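Local atomic coordinates of Sel1 repeat family protein (Pseudomonas aeruginosa, PDB entry 6LCH), a protein that probably serves as an immunity protein that neutralises the type VI secretion effector PldB, using an all-helical scaffold of Sel1 repeats to bind its partner. Residues G140-Y143 with I144-K148; K150-G153 with L154-H158; P167-Y170 with E171-A174; A174-K177 with I178-N182; P184-L187 with V188-V192. All blocks are in the same frame, centred on the assembly; numbering follows the deposited sequence.

In the fold
The five contacts follow one another along four consecutive helices of the Sel1-repeat solenoid. Interactions 1 and 2 sit on helices 133-146 and 150-162, where Tyr143 meets Leu152 and Ile144 meets Leu154. Interactions 3 and 4 share helix 166-178 and Ala174, and interaction 5 continues on helix 183-195, whose Tyr190 reaches back to Ala174. Interactions 3 and 5 are buried and rest mainly on regular helical bonds; 2 and 4 are partly buried, and 1 lies at the surface. Where helices end, in interactions 1 and 4, longer-span backbone bonds join the regular ones, and an aromatic ring packs on a valine. Tyr175 of interaction 4 touches both 1 and 2.

Interaction 1 of 5, residues G140-Y143 with I144-K148; sequences GKFY and IYVAK
Phe142 lies against Val146 and Ala147 where helix 133-146 of the Sel1-repeat solenoid gives way to the turn before helix 150-162. With CG anti to the backbone N (chi1 175°), the Phe142 ring is carried along the helix toward its C-terminal end. There its two sides are shared out: CE1 of Phe142 is 3.5 Å from CG1 of Val146, whereas CE2 of Phe142 is 3.8 Å from CB of Ala147. The approach of both methyls is oblique to the ring. Tyr143 takes the other common setting, its CG beside the backbone N, and receives the same alanine at its ring edge, CD1 of Tyr143 standing 4.1 Å from CB of Ala147. One methyl thus touches two aromatic rings.

The backbone changes pitch beneath these groups. Ile144 N still bonds to Gly140 O in the regular helical way at 2.9 Å, and CG1 of Ile144 bends back over that same oxygen. Ala147 N, by contrast, reaches five residues back to Phe142 O at 2.7 Å, a wider pi-type turn. Tyr145 brings its ring edge to the backbone, CD2 lying 3.6 Å from Lys141 O, and CG2 of Ile144 sits over one face of its ring.

Tyr143 packs on Leu152 and Tyr156 of helix 150-162, whereas Tyr145 packs on Tyr175 of helix 166-178. The chemistry is therefore that of a helix end closed by a widened backbone turn and by apolar contacts, with no side-chain hydrogen bond between the two segments.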
loop_
_atom_site.group_PDB
_atom_site.type_symbol
_atom_site.label_atom_id
_atom_site.label_comp_id
_atom_site.label_asym_id
_atom_site.label_seq_id
_atom_site.Cartn_x
_atom_site.Cartn_y
_atom_site.Cartn_z
ATOM N N GLY A 140 -6.177 10.616 -2.577
ATOM C CA GLY A 140 -5.894 11.392 -1.384
ATOM C C GLY A 140 -4.664 12.263 -1.534
ATOM O O GLY A 140 -4.656 13.418 -1.112
ATOM N N LYS A 141 -3.617 11.729 -2.165
ATOM C CA LYS A 141 -2.389 12.499 -2.346
ATOM C C LYS A 141 -2.597 13.677 -3.292
ATOM O O LYS A 141 -2.031 14.754 -3.080
ATOM C CB LYS A 141 -1.273 11.586 -2.851
ATOM C CG LYS A 141 -0.696 10.692 -1.764
ATOM C CD LYS A 141 -0.277 9.332 -2.303
ATOM C CE LYS A 141 1.010 9.418 -3.103
ATOM N NZ LYS A 141 1.610 8.068 -3.323
ATOM N N PHE A 142 -3.397 13.490 -4.346
ATOM C CA PHE A 142 -3.674 14.589 -5.267
ATOM C C PHE A 142 -4.570 15.636 -4.618
ATOM O O PHE A 142 -4.353 16.842 -4.787
ATOM C CB PHE A 142 -4.318 14.050 -6.549
ATOM C CG PHE A 142 -4.743 15.119 -7.522
ATOM C CD1 PHE A 142 -3.839 15.649 -8.430
ATOM C CD2 PHE A 142 -6.047 15.587 -7.539
ATOM C CE1 PHE A 142 -4.224 16.632 -9.327
ATOM C CE2 PHE A 142 -6.439 16.574 -8.434
ATOM C CZ PHE A 142 -5.527 17.094 -9.330
ATOM N N TYR A 143 -5.568 15.191 -3.854
ATOM C CA TYR A 143 -6.546 16.115 -3.295
ATOM C C TYR A 143 -5.977 16.909 -2.126
ATOM O O TYR A 143 -6.290 18.094 -1.969
ATOM C CB TYR A 143 -7.790 15.350 -2.857
ATOM C CG TYR A 143 -8.675 14.945 -4.006
ATOM C CD1 TYR A 143 -8.903 15.810 -5.067
ATOM C CD2 TYR A 143 -9.285 13.702 -4.030
ATOM C CE1 TYR A 143 -9.714 15.447 -6.120
ATOM C CE2 TYR A 143 -10.094 13.328 -5.081
ATOM C CZ TYR A 143 -10.306 14.205 -6.121
ATOM O OH TYR A 143 -11.114 13.841 -7.170
ATOM N N ILE A 144 -5.163 16.274 -1.283
ATOM C CA ILE A 144 -4.656 16.961 -0.100
ATOM C C ILE A 144 -3.684 18.064 -0.500
ATOM O O ILE A 144 -3.800 19.209 -0.048
ATOM C CB ILE A 144 -4.004 15.961 0.869
ATOM C CG1 ILE A 144 -5.049 15.010 1.448
ATOM C CG2 ILE A 144 -3.285 16.693 2.003
ATOM C CD1 ILE A 144 -4.439 13.762 2.061
ATOM N N TYR A 145 -2.728 17.747 -1.371
ATOM C CA TYR A 145 -1.606 18.640 -1.636
ATOM C C TYR A 145 -1.705 19.359 -2.978
ATOM O O TYR A 145 -1.604 20.590 -3.023
ATOM C CB TYR A 145 -0.294 17.854 -1.549
ATOM C CG TYR A 145 -0.085 17.160 -0.217
ATOM C CD1 TYR A 145 0.447 17.846 0.869
ATOM C CD2 TYR A 145 -0.412 15.820 -0.049
ATOM C CE1 TYR A 145 0.646 17.218 2.087
ATOM C CE2 TYR A 145 -0.213 15.182 1.166
ATOM C CZ TYR A 145 0.319 15.886 2.230
ATOM O OH TYR A 145 0.517 15.267 3.444
ATOM N N VAL A 146 -1.894 18.628 -4.075
ATOM C CA VAL A 146 -1.936 19.246 -5.397
ATOM C C VAL A 146 -3.185 20.104 -5.504
ATOM O O VAL A 146 -3.109 21.338 -5.543
ATOM C CB VAL A 146 -1.903 18.199 -6.524
ATOM C CG1 VAL A 146 -1.950 18.893 -7.880
ATOM C CG2 VAL A 146 -0.669 17.334 -6.403
ATOM N N ALA A 147 -4.342 19.456 -5.578
ATOM C CA ALA A 147 -5.593 20.176 -5.459
ATOM C C ALA A 147 -5.729 20.727 -4.045
ATOM O O ALA A 147 -5.090 20.255 -3.103
ATOM C CB ALA A 147 -6.774 19.263 -5.791
ATOM N N LYS A 148 -6.564 21.748 -3.901
ATOM C CA LYS A 148 -6.865 22.274 -2.572
ATOM C C LYS A 148 -8.103 21.623 -1.979
ATOM O O LYS A 148 -8.886 22.269 -1.279
ATOM C CB LYS A 148 -7.012 23.790 -2.628
ATOM C CG LYS A 148 -5.720 24.516 -2.999
ATOM C CD LYS A 148 -4.491 23.785 -2.467
ATOM C CE LYS A 148 -3.223 24.605 -2.671
ATOM N NZ LYS A 148 -3.127 25.155 -4.052
#

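Interaction 2 of 5, residues K150-G153 with L154-H158; sequences KDLG and LAYTH
Leu152 and Tyr156 meet one turn apart on helix 150-162 of the Sel1-repeat alpha-solenoid. Leu152 can be followed outward from its backbone. Its CB leads away from the following turn, but CG stands anti to the backbone N (chi1 -174°), which brings the branches back toward Tyr156. CG of Leu152 is 3.8 Å from CE2 of Tyr156. From there CD1 of Leu152 extends over one face of the tyrosine ring in a CH-pi contact, 4.0 Å from the ring centroid and displaced toward the rim, with CZ of Tyr156 its nearest atom. The other methyl, CD2 of Leu152, is 4.1 Å from CE2 of Tyr156 and packs on Tyr143 of the preceding helix. The hydroxyl beyond the ring is held by a hydrogen bond between Tyr156 OH and the backbone N of Phe8, and Pro7 touches both side chains.

On another side of the helix, CD2 of Leu154 comes 3.7 Å from CG of Lys150, crossing the start of the lysine chain. Regular backbone bonds run beneath both pairs. Thr157 N bonds soundly to Gly153 O at 2.7 Å; OG1 of Thr157, modelled 2.5 Å from Gly153 O, is too close for its exact place to be trusted.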
loop_
_atom_site.group_PDB
_atom_site.type_symbol
_atom_site.label_atom_id
_atom_site.label_comp_id
_atom_site.label_asym_id
_atom_site.label_seq_id
_atom_site.Cartn_x
_atom_site.Cartn_y
_atom_site.Cartn_z
ATOM N N LYS A 150 -8.375 19.252 0.488
ATOM C CA LYS A 150 -7.787 18.475 1.575
ATOM C C LYS A 150 -8.800 17.526 2.208
ATOM O O LYS A 150 -8.460 16.392 2.565
ATOM C CB LYS A 150 -7.206 19.423 2.625
ATOM C CG LYS A 150 -7.196 18.869 4.037
ATOM C CD LYS A 150 -8.256 19.542 4.898
ATOM C CE LYS A 150 -8.586 18.701 6.121
ATOM N NZ LYS A 150 -9.595 19.363 6.997
ATOM N N ASP A 151 -10.053 17.963 2.347
ATOM C CA ASP A 151 -11.021 17.158 3.084
ATOM C C ASP A 151 -11.413 15.905 2.315
ATOM O O ASP A 151 -11.582 14.834 2.910
ATOM C CB ASP A 151 -12.259 17.980 3.402
ATOM C CG ASP A 151 -13.472 17.118 3.667
ATOM O OD1 ASP A 151 -14.303 16.962 2.747
ATOM O OD2 ASP A 151 -13.593 16.596 4.795
ATOM N N LEU A 152 -11.571 16.018 0.997
ATOM C CA LEU A 152 -11.875 14.840 0.195
ATOM C C LEU A 152 -10.726 13.841 0.234
ATOM O O LEU A 152 -10.948 12.627 0.312
ATOM C CB LEU A 152 -12.183 15.249 -1.243
ATOM C CG LEU A 152 -12.658 14.111 -2.143
ATOM C CD1 LEU A 152 -13.877 13.433 -1.541
ATOM C CD2 LEU A 152 -12.953 14.630 -3.532
ATOM N N GLY A 153 -9.489 14.334 0.189
ATOM C CA GLY A 153 -8.345 13.436 0.214
ATOM C C GLY A 153 -8.219 12.686 1.527
ATOM O O GLY A 153 -8.000 11.471 1.539
ATOM N N LEU A 154 -8.357 13.401 2.648
ATOM C CA LEU A 154 -8.301 12.753 3.956
ATOM C C LEU A 154 -9.412 11.721 4.113
ATOM O O LEU A 154 -9.211 10.676 4.741
ATOM C CB LEU A 154 -8.390 13.792 5.076
ATOM C CG LEU A 154 -7.092 14.384 5.642
ATOM C CD1 LEU A 154 -6.129 13.287 6.078
ATOM C CD2 LEU A 154 -6.430 15.335 4.674
ATOM N N ALA A 155 -10.597 12.003 3.569
ATOM C CA ALA A 155 -11.675 11.021 3.619
ATOM C C ALA A 155 -11.303 9.763 2.844
ATOM O O ALA A 155 -11.415 8.644 3.358
ATOM C CB ALA A 155 -12.969 11.627 3.075
ATOM N N TYR A 156 -10.862 9.930 1.595
ATOM C CA TYR A 156 -10.464 8.779 0.791
ATOM C C TYR A 156 -9.292 8.046 1.418
ATOM O O TYR A 156 -9.252 6.811 1.421
ATOM C CB TYR A 156 -10.114 9.225 -0.624
ATOM C CG TYR A 156 -11.326 9.530 -1.468
ATOM C CD1 TYR A 156 -12.578 9.068 -1.099
ATOM C CD2 TYR A 156 -11.216 10.277 -2.631
ATOM C CE1 TYR A 156 -13.691 9.344 -1.868
ATOM C CE2 TYR A 156 -12.316 10.556 -3.403
ATOM C CZ TYR A 156 -13.553 10.090 -3.018
ATOM O OH TYR A 156 -14.655 10.367 -3.788
ATOM N N THR A 157 -8.324 8.790 1.955
ATOM C CA THR A 157 -7.210 8.148 2.637
ATOM C C THR A 157 -7.673 7.434 3.901
ATOM O O THR A 157 -7.106 6.397 4.268
ATOM C CB THR A 157 -6.124 9.176 2.958
ATOM O OG1 THR A 157 -6.001 10.089 1.864
ATOM C CG2 THR A 157 -4.790 8.484 3.150
ATOM N N HIS A 158 -8.705 7.957 4.569
ATOM C CA HIS A 158 -9.251 7.262 5.731
ATOM C C HIS A 158 -9.986 5.991 5.322
ATOM O O HIS A 158 -9.925 4.980 6.029
ATOM C CB HIS A 158 -10.161 8.191 6.532
ATOM C CG HIS A 158 -9.452 8.924 7.629
ATOM N ND1 HIS A 158 -9.129 8.331 8.831
ATOM C CD2 HIS A 158 -8.988 10.194 7.701
ATOM C CE1 HIS A 158 -8.510 9.208 9.600
ATOM N NE2 HIS A 158 -8.411 10.346 8.938
#

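Interaction 3 of 5, residues P167-Y170 with E171-A174; sequences PASY and ELGA
Glu171 folds back over the first turn of helix 166-178 to meet Pro167 and Tyr170. Its CG lies beside the backbone N (chi1 -64°), and a second bend at chi2 curls the chain toward the start of the helix, setting CG of Glu171 3.2 Å from Pro167 O. The carboxylate then reaches the Tyr170 ring at its edge, OE2 of Glu171 lying in the ring plane 3.7 Å from CD2 of Tyr170, with the planes of ring and carboxylate 48° apart.

A water closes this corner. It donates to Pro167 O at 2.6 Å and to Glu171 OE2 at 2.7 Å, linking the carboxylate to the backbone one turn earlier. Pro167 O also accepts Glu171 N at 3.1 Å, with that donor above the carbonyl plane, and is thus gripped by both the helix and the water. Farther along, Ala174 N bonds to Tyr170 O at 2.9 Å and is almost straight, at 174°.

Outside this shell, the Tyr170 ring meets Tyr190 of helix 183-195 edge to face and touches Ser200 and Ala201. Ser169 OG is hydrogen-bonded to Gln196, while Leu172 packs between Thr157 and Tyr189 of the flanking helices. Lys141 and Thr137 of helix 133-146 lie against Glu171. The helix is therefore held by mixed packing and by the Ser169-Gln196 hydrogen bond, while a water ties Glu171 OE2 to Pro167 O; the ring edge, slightly positive, is probably also a favourable neighbour for the carboxylate.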
loop_
_atom_site.group_PDB
_atom_site.type_symbol
_atom_site.label_atom_id
_atom_site.label_comp_id
_atom_site.label_asym_id
_atom_site.label_seq_id
_atom_site.Cartn_x
_atom_site.Cartn_y
_atom_site.Cartn_z
ATOM N N PRO A 167 0.201 1.926 3.570
ATOM C CA PRO A 167 0.649 3.211 3.006
ATOM C C PRO A 167 -0.360 4.334 3.154
ATOM O O PRO A 167 0.029 5.504 3.080
ATOM C CB PRO A 167 0.903 2.879 1.529
ATOM C CG PRO A 167 1.130 1.415 1.507
ATOM C CD PRO A 167 0.213 0.864 2.547
ATOM N N ALA A 168 -1.642 4.022 3.352
ATOM C CA ALA A 168 -2.618 5.076 3.611
ATOM C C ALA A 168 -2.458 5.628 5.020
ATOM O O ALA A 168 -2.541 6.844 5.231
ATOM C CB ALA A 168 -4.034 4.548 3.402
ATOM N N SER A 169 -2.239 4.745 5.998
ATOM C CA SER A 169 -1.952 5.197 7.353
ATOM C C SER A 169 -0.632 5.955 7.414
ATOM O O SER A 169 -0.466 6.840 8.261
ATOM C CB SER A 169 -1.926 4.006 8.312
ATOM O OG SER A 169 -3.230 3.488 8.524
ATOM N N TYR A 170 0.318 5.617 6.536
ATOM C CA TYR A 170 1.551 6.393 6.433
ATOM C C TYR A 170 1.260 7.813 5.961
ATOM O O TYR A 170 1.800 8.781 6.503
ATOM C CB TYR A 170 2.537 5.705 5.485
ATOM C CG TYR A 170 3.852 6.449 5.313
ATOM C CD1 TYR A 170 4.941 6.172 6.130
ATOM C CD2 TYR A 170 4.002 7.426 4.336
ATOM C CE1 TYR A 170 6.138 6.847 5.979
ATOM C CE2 TYR A 170 5.194 8.110 4.182
ATOM C CZ TYR A 170 6.257 7.814 5.003
ATOM O OH TYR A 170 7.444 8.489 4.847
ATOM N N GLU A 171 0.414 7.950 4.938
ATOM C CA GLU A 171 0.027 9.275 4.461
ATOM C C GLU A 171 -0.734 10.051 5.524
ATOM O O GLU A 171 -0.703 11.286 5.531
ATOM C CB GLU A 171 -0.814 9.153 3.191
ATOM C CG GLU A 171 -0.076 8.558 2.006
ATOM C CD GLU A 171 1.129 9.381 1.589
ATOM O OE1 GLU A 171 0.985 10.614 1.422
ATOM O OE2 GLU A 171 2.221 8.797 1.433
ATOM N N LEU A 172 -1.426 9.348 6.421
ATOM C CA LEU A 172 -2.052 10.004 7.564
ATOM C C LEU A 172 -1.003 10.635 8.463
ATOM O O LEU A 172 -1.067 11.830 8.778
ATOM C CB LEU A 172 -2.883 8.997 8.357
ATOM C CG LEU A 172 -4.275 8.697 7.828
ATOM C CD1 LEU A 172 -4.255 8.598 6.323
ATOM C CD2 LEU A 172 -4.748 7.420 8.459
ATOM N N GLY A 173 -0.037 9.828 8.905
ATOM C CA GLY A 173 1.052 10.358 9.706
ATOM C C GLY A 173 1.744 11.523 9.034
ATOM O O GLY A 173 1.970 12.564 9.652
ATOM N N ALA A 174 2.077 11.365 7.749
ATOM C CA ALA A 174 2.671 12.464 6.994
ATOM C C ALA A 174 1.788 13.701 7.038
ATOM O O ALA A 174 2.277 14.812 7.271
ATOM C CB ALA A 174 2.922 12.038 5.546
HETATM O O HOH W 1 2.067 6.098 1.595
#

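Interaction 4 of 5, residues A174-K177 with I178-N182; sequences AYYK and IVEHN
Tyr175 O is gripped by three backbone donors as helix 166-178 runs out. Val179 N supplies the strong bond, 2.7 Å long; Ile178 N and Glu180 N add weak ones from either side of it in sequence. The next carbonyl reaches farther: Tyr176 O accepts Asn182 N, six residues on, at 2.8 Å. The helix thus ends in widening backbone bonds, with His181, at a positive phi of 50°, the first residue to leave the helical conformation.

Side chains cover the turn. CG of Tyr175 is anti to its amide nitrogen (chi1 171°), which swings the ring forward over the last helical residues. CE1 of Tyr175 then meets CG1 of Val179 at 3.5 Å, while CE2 on the other side of the ring lies 3.4 Å from OE2 of Glu180. The same oxygen is 3.5 Å from CE1 of Tyr176, whose ring lies alongside the glutamate, its plane only 17° from the carboxylate. The glutamate oxygen therefore lies near carbons of both rings, oblique to each. The two rings also touch directly, CD2 of Tyr175 over the centre of the Tyr176 face. Lys177 lays its CE against CD1 of Ile178, 3.6 Å away.

Asn182 caps helix 183-195 by accepting Lys185 N on OD1, and both ends of its amide are also held by Asp264 and Ala265. The bonding implies that the helix can end here without stranding its last carbonyls, since Tyr175 O and Tyr176 O both keep backbone donors.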
loop_
_atom_site.group_PDB
_atom_site.type_symbol
_atom_site.label_atom_id
_atom_site.label_comp_id
_atom_site.label_asym_id
_atom_site.label_seq_id
_atom_site.Cartn_x
_atom_site.Cartn_y
_atom_site.Cartn_z
ATOM N N ALA A 174 2.077 11.365 7.749
ATOM C CA ALA A 174 2.671 12.464 6.994
ATOM C C ALA A 174 1.788 13.701 7.038
ATOM O O ALA A 174 2.277 14.812 7.271
ATOM C CB ALA A 174 2.922 12.038 5.546
ATOM N N TYR A 175 0.481 13.526 6.839
ATOM C CA TYR A 175 -0.427 14.668 6.852
ATOM C C TYR A 175 -0.381 15.395 8.189
ATOM O O TYR A 175 -0.196 16.618 8.239
ATOM C CB TYR A 175 -1.854 14.216 6.550
ATOM C CG TYR A 175 -2.863 15.317 6.770
ATOM C CD1 TYR A 175 -3.050 16.307 5.817
ATOM C CD2 TYR A 175 -3.620 15.374 7.934
ATOM C CE1 TYR A 175 -3.967 17.320 6.012
ATOM C CE2 TYR A 175 -4.538 16.383 8.138
ATOM C CZ TYR A 175 -4.705 17.355 7.175
ATOM O OH TYR A 175 -5.618 18.364 7.373
ATOM N N TYR A 176 -0.541 14.655 9.288
ATOM C CA TYR A 176 -0.590 15.286 10.602
ATOM C C TYR A 176 0.742 15.923 10.964
ATOM O O TYR A 176 0.776 17.009 11.556
ATOM C CB TYR A 176 -1.001 14.266 11.658
ATOM C CG TYR A 176 -2.491 14.132 11.743
ATOM C CD1 TYR A 176 -3.260 15.158 12.270
ATOM C CD2 TYR A 176 -3.135 13.002 11.263
ATOM C CE1 TYR A 176 -4.628 15.056 12.334
ATOM C CE2 TYR A 176 -4.509 12.891 11.327
ATOM C CZ TYR A 176 -5.247 13.922 11.866
ATOM O OH TYR A 176 -6.616 13.833 11.939
ATOM N N LYS A 177 1.845 15.265 10.613
ATOM C CA LYS A 177 3.163 15.824 10.884
ATOM C C LYS A 177 3.382 17.117 10.113
ATOM O O LYS A 177 3.867 18.110 10.666
ATOM C CB LYS A 177 4.245 14.806 10.529
ATOM C CG LYS A 177 5.658 15.341 10.687
ATOM C CD LYS A 177 6.692 14.310 10.264
ATOM C CE LYS A 177 6.713 14.138 8.763
ATOM N NZ LYS A 177 7.871 13.325 8.321
ATOM N N ILE A 178 3.015 17.129 8.838
ATOM C CA ILE A 178 3.430 18.173 7.908
ATOM C C ILE A 178 2.372 19.265 7.755
ATOM O O ILE A 178 2.692 20.453 7.783
ATOM C CB ILE A 178 3.793 17.531 6.551
ATOM C CG1 ILE A 178 5.042 16.660 6.714
ATOM C CG2 ILE A 178 4.034 18.572 5.504
ATOM C CD1 ILE A 178 5.061 15.449 5.825
ATOM N N VAL A 179 1.103 18.891 7.596
ATOM C CA VAL A 179 0.073 19.900 7.358
ATOM C C VAL A 179 -0.421 20.501 8.671
ATOM O O VAL A 179 -0.640 21.715 8.768
ATOM C CB VAL A 179 -1.082 19.300 6.534
ATOM C CG1 VAL A 179 -2.172 20.346 6.284
ATOM C CG2 VAL A 179 -0.561 18.764 5.211
ATOM N N GLU A 180 -0.593 19.679 9.702
ATOM C CA GLU A 180 -1.173 20.123 10.962
ATOM C C GLU A 180 -0.150 20.293 12.074
ATOM O O GLU A 180 -0.514 20.761 13.159
ATOM C CB GLU A 180 -2.262 19.141 11.412
ATOM C CG GLU A 180 -3.385 18.967 10.403
ATOM C CD GLU A 180 -4.757 19.071 11.037
ATOM O OE1 GLU A 180 -5.048 20.115 11.653
ATOM O OE2 GLU A 180 -5.546 18.110 10.923
ATOM N N HIS A 181 1.111 19.928 11.837
ATOM C CA HIS A 181 2.168 20.037 12.843
ATOM C C HIS A 181 1.739 19.405 14.164
ATOM O O HIS A 181 2.011 19.927 15.247
ATOM C CB HIS A 181 2.589 21.495 13.042
ATOM C CG HIS A 181 4.057 21.672 13.274
ATOM N ND1 HIS A 181 4.593 21.872 14.527
ATOM C CD2 HIS A 181 5.102 21.679 12.412
ATOM C CE1 HIS A 181 5.905 21.997 14.428
ATOM N NE2 HIS A 181 6.240 21.880 13.155
ATOM N N ASN A 182 1.041 18.276 14.067
ATOM C CA ASN A 182 0.568 17.508 15.216
ATOM C C ASN A 182 1.441 16.258 15.309
ATOM O O ASN A 182 1.088 15.195 14.797
ATOM C CB ASN A 182 -0.911 17.154 15.073
ATOM C CG ASN A 182 -1.521 16.645 16.368
ATOM O OD1 ASN A 182 -0.846 16.018 17.185
ATOM N ND2 ASN A 182 -2.810 16.913 16.559
#

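Interaction 5 of 5, residues P184-L187 with V188-V192; sequences PKAL and VYYQV
Val188 opens the following turn of helix 183-195 by resting on Pro184: its N bonds to Pro184 O at 3.1 Å, and CG2 of Val188 packs on that same oxygen at 3.3 Å. Tyr189 comes next with a weaker backbone hold, its N sharing weak bonds to Lys185 O and Ala186 O. Its ring approaches the first of these obliquely, CD1 of Tyr189 being 3.6 Å from Lys185 O, and packs on Leu172 of helix 166-178.

Tyr190 turns its side chain toward the preceding turn. With CG beside the backbone N (chi1 -78°), the ring runs back along the helix until CD2 of Tyr190 is 3.1 Å from Ala186 O, and CE2 lies 4.2 Å from CB of Ala186. Ala186 O also takes Tyr190 N in a good bond of 2.9 Å. Farther out, the ring meets Tyr170 edge to face and Phe204 with the planes at about 45°. Gln191 then bonds through N to Leu187 O at 3.1 Å, while its extended chain carries NE2 away to the carbonyl of Tyr253.

Backbone bonds thus hold the turn itself, so the tyrosine rings and the Gln191 amide can make their contacts with neighbouring parts of the fold.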
loop_
_atom_site.group_PDB
_atom_site.type_symbol
_atom_site.label_atom_id
_atom_site.label_comp_id
_atom_site.label_asym_id
_atom_site.label_seq_id
_atom_site.Cartn_x
_atom_site.Cartn_y
_atom_site.Cartn_z
ATOM N N PRO A 184 2.410 14.149 17.918
ATOM C CA PRO A 184 1.947 12.915 18.573
ATOM C C PRO A 184 0.810 12.229 17.842
ATOM O O PRO A 184 0.734 10.998 17.865
ATOM C CB PRO A 184 1.513 13.392 19.963
ATOM C CG PRO A 184 2.108 14.745 20.126
ATOM C CD PRO A 184 2.140 15.326 18.758
ATOM N N LYS A 185 -0.087 12.981 17.205
ATOM C CA LYS A 185 -1.096 12.338 16.371
ATOM C C LYS A 185 -0.474 11.747 15.117
ATOM O O LYS A 185 -0.945 10.721 14.614
ATOM C CB LYS A 185 -2.192 13.333 16.002
ATOM C CG LYS A 185 -3.417 12.696 15.376
ATOM C CD LYS A 185 -4.595 13.645 15.421
ATOM C CE LYS A 185 -5.781 13.025 16.123
ATOM N NZ LYS A 185 -6.853 14.037 16.327
ATOM N N ALA A 186 0.585 12.377 14.601
ATOM C CA ALA A 186 1.309 11.801 13.476
ATOM C C ALA A 186 1.968 10.489 13.871
ATOM O O ALA A 186 1.928 9.513 13.114
ATOM C CB ALA A 186 2.353 12.791 12.959
ATOM N N LEU A 187 2.565 10.448 15.065
ATOM C CA LEU A 187 3.229 9.237 15.533
ATOM C C LEU A 187 2.240 8.095 15.728
ATOM O O LEU A 187 2.592 6.929 15.517
ATOM C CB LEU A 187 3.975 9.529 16.835
ATOM C CG LEU A 187 5.187 8.661 17.178
ATOM C CD1 LEU A 187 6.279 8.797 16.125
ATOM C CD2 LEU A 187 5.722 9.032 18.551
ATOM N N VAL A 188 1.008 8.404 16.139
ATOM C CA VAL A 188 -0.010 7.366 16.292
ATOM C C VAL A 188 -0.270 6.685 14.954
ATOM O O VAL A 188 -0.356 5.453 14.867
ATOM C CB VAL A 188 -1.302 7.961 16.881
ATOM C CG1 VAL A 188 -2.468 6.983 16.715
ATOM C CG2 VAL A 188 -1.103 8.317 18.345
ATOM N N TYR A 189 -0.372 7.479 13.887
ATOM C CA TYR A 189 -0.732 6.940 12.582
ATOM C C TYR A 189 0.443 6.256 11.891
ATOM O O TYR A 189 0.247 5.276 11.163
ATOM C CB TYR A 189 -1.299 8.052 11.707
ATOM C CG TYR A 189 -2.781 8.229 11.901
ATOM C CD1 TYR A 189 -3.319 9.452 12.274
ATOM C CD2 TYR A 189 -3.644 7.156 11.733
ATOM C CE1 TYR A 189 -4.686 9.603 12.452
ATOM C CE2 TYR A 189 -4.999 7.294 11.911
ATOM C CZ TYR A 189 -5.517 8.517 12.265
ATOM O OH TYR A 189 -6.871 8.634 12.433
ATOM N N TYR A 190 1.661 6.770 12.078
ATOM C CA TYR A 190 2.830 6.046 11.591
ATOM C C TYR A 190 2.914 4.668 12.235
ATOM O O TYR A 190 3.267 3.683 11.575
ATOM C CB TYR A 190 4.109 6.833 11.873
ATOM C CG TYR A 190 4.388 7.994 10.939
ATOM C CD1 TYR A 190 4.578 7.796 9.576
ATOM C CD2 TYR A 190 4.485 9.286 11.431
ATOM C CE1 TYR A 190 4.846 8.865 8.729
ATOM C CE2 TYR A 190 4.747 10.355 10.596
ATOM C CZ TYR A 190 4.931 10.143 9.251
ATOM O OH TYR A 190 5.192 11.223 8.436
ATOM N N GLN A 191 2.588 4.580 13.527
ATOM C CA GLN A 191 2.643 3.295 14.217
ATOM C C GLN A 191 1.582 2.342 13.683
ATOM O O GLN A 191 1.865 1.166 13.428
ATOM C CB GLN A 191 2.482 3.492 15.725
ATOM C CG GLN A 191 2.931 2.276 16.531
ATOM C CD GLN A 191 2.460 2.307 17.971
ATOM O OE1 GLN A 191 1.469 2.956 18.300
ATOM N NE2 GLN A 191 3.171 1.596 18.840
ATOM N N VAL A 192 0.351 2.834 13.505
ATOM C CA VAL A 192 -0.704 2.013 12.908
ATOM C C VAL A 192 -0.262 1.491 11.549
ATOM O O VAL A 192 -0.515 0.331 11.197
ATOM C CB VAL A 192 -2.013 2.818 12.807
ATOM C CG1 VAL A 192 -2.991 2.137 11.857
ATOM C CG2 VAL A 192 -2.634 2.998 14.177
#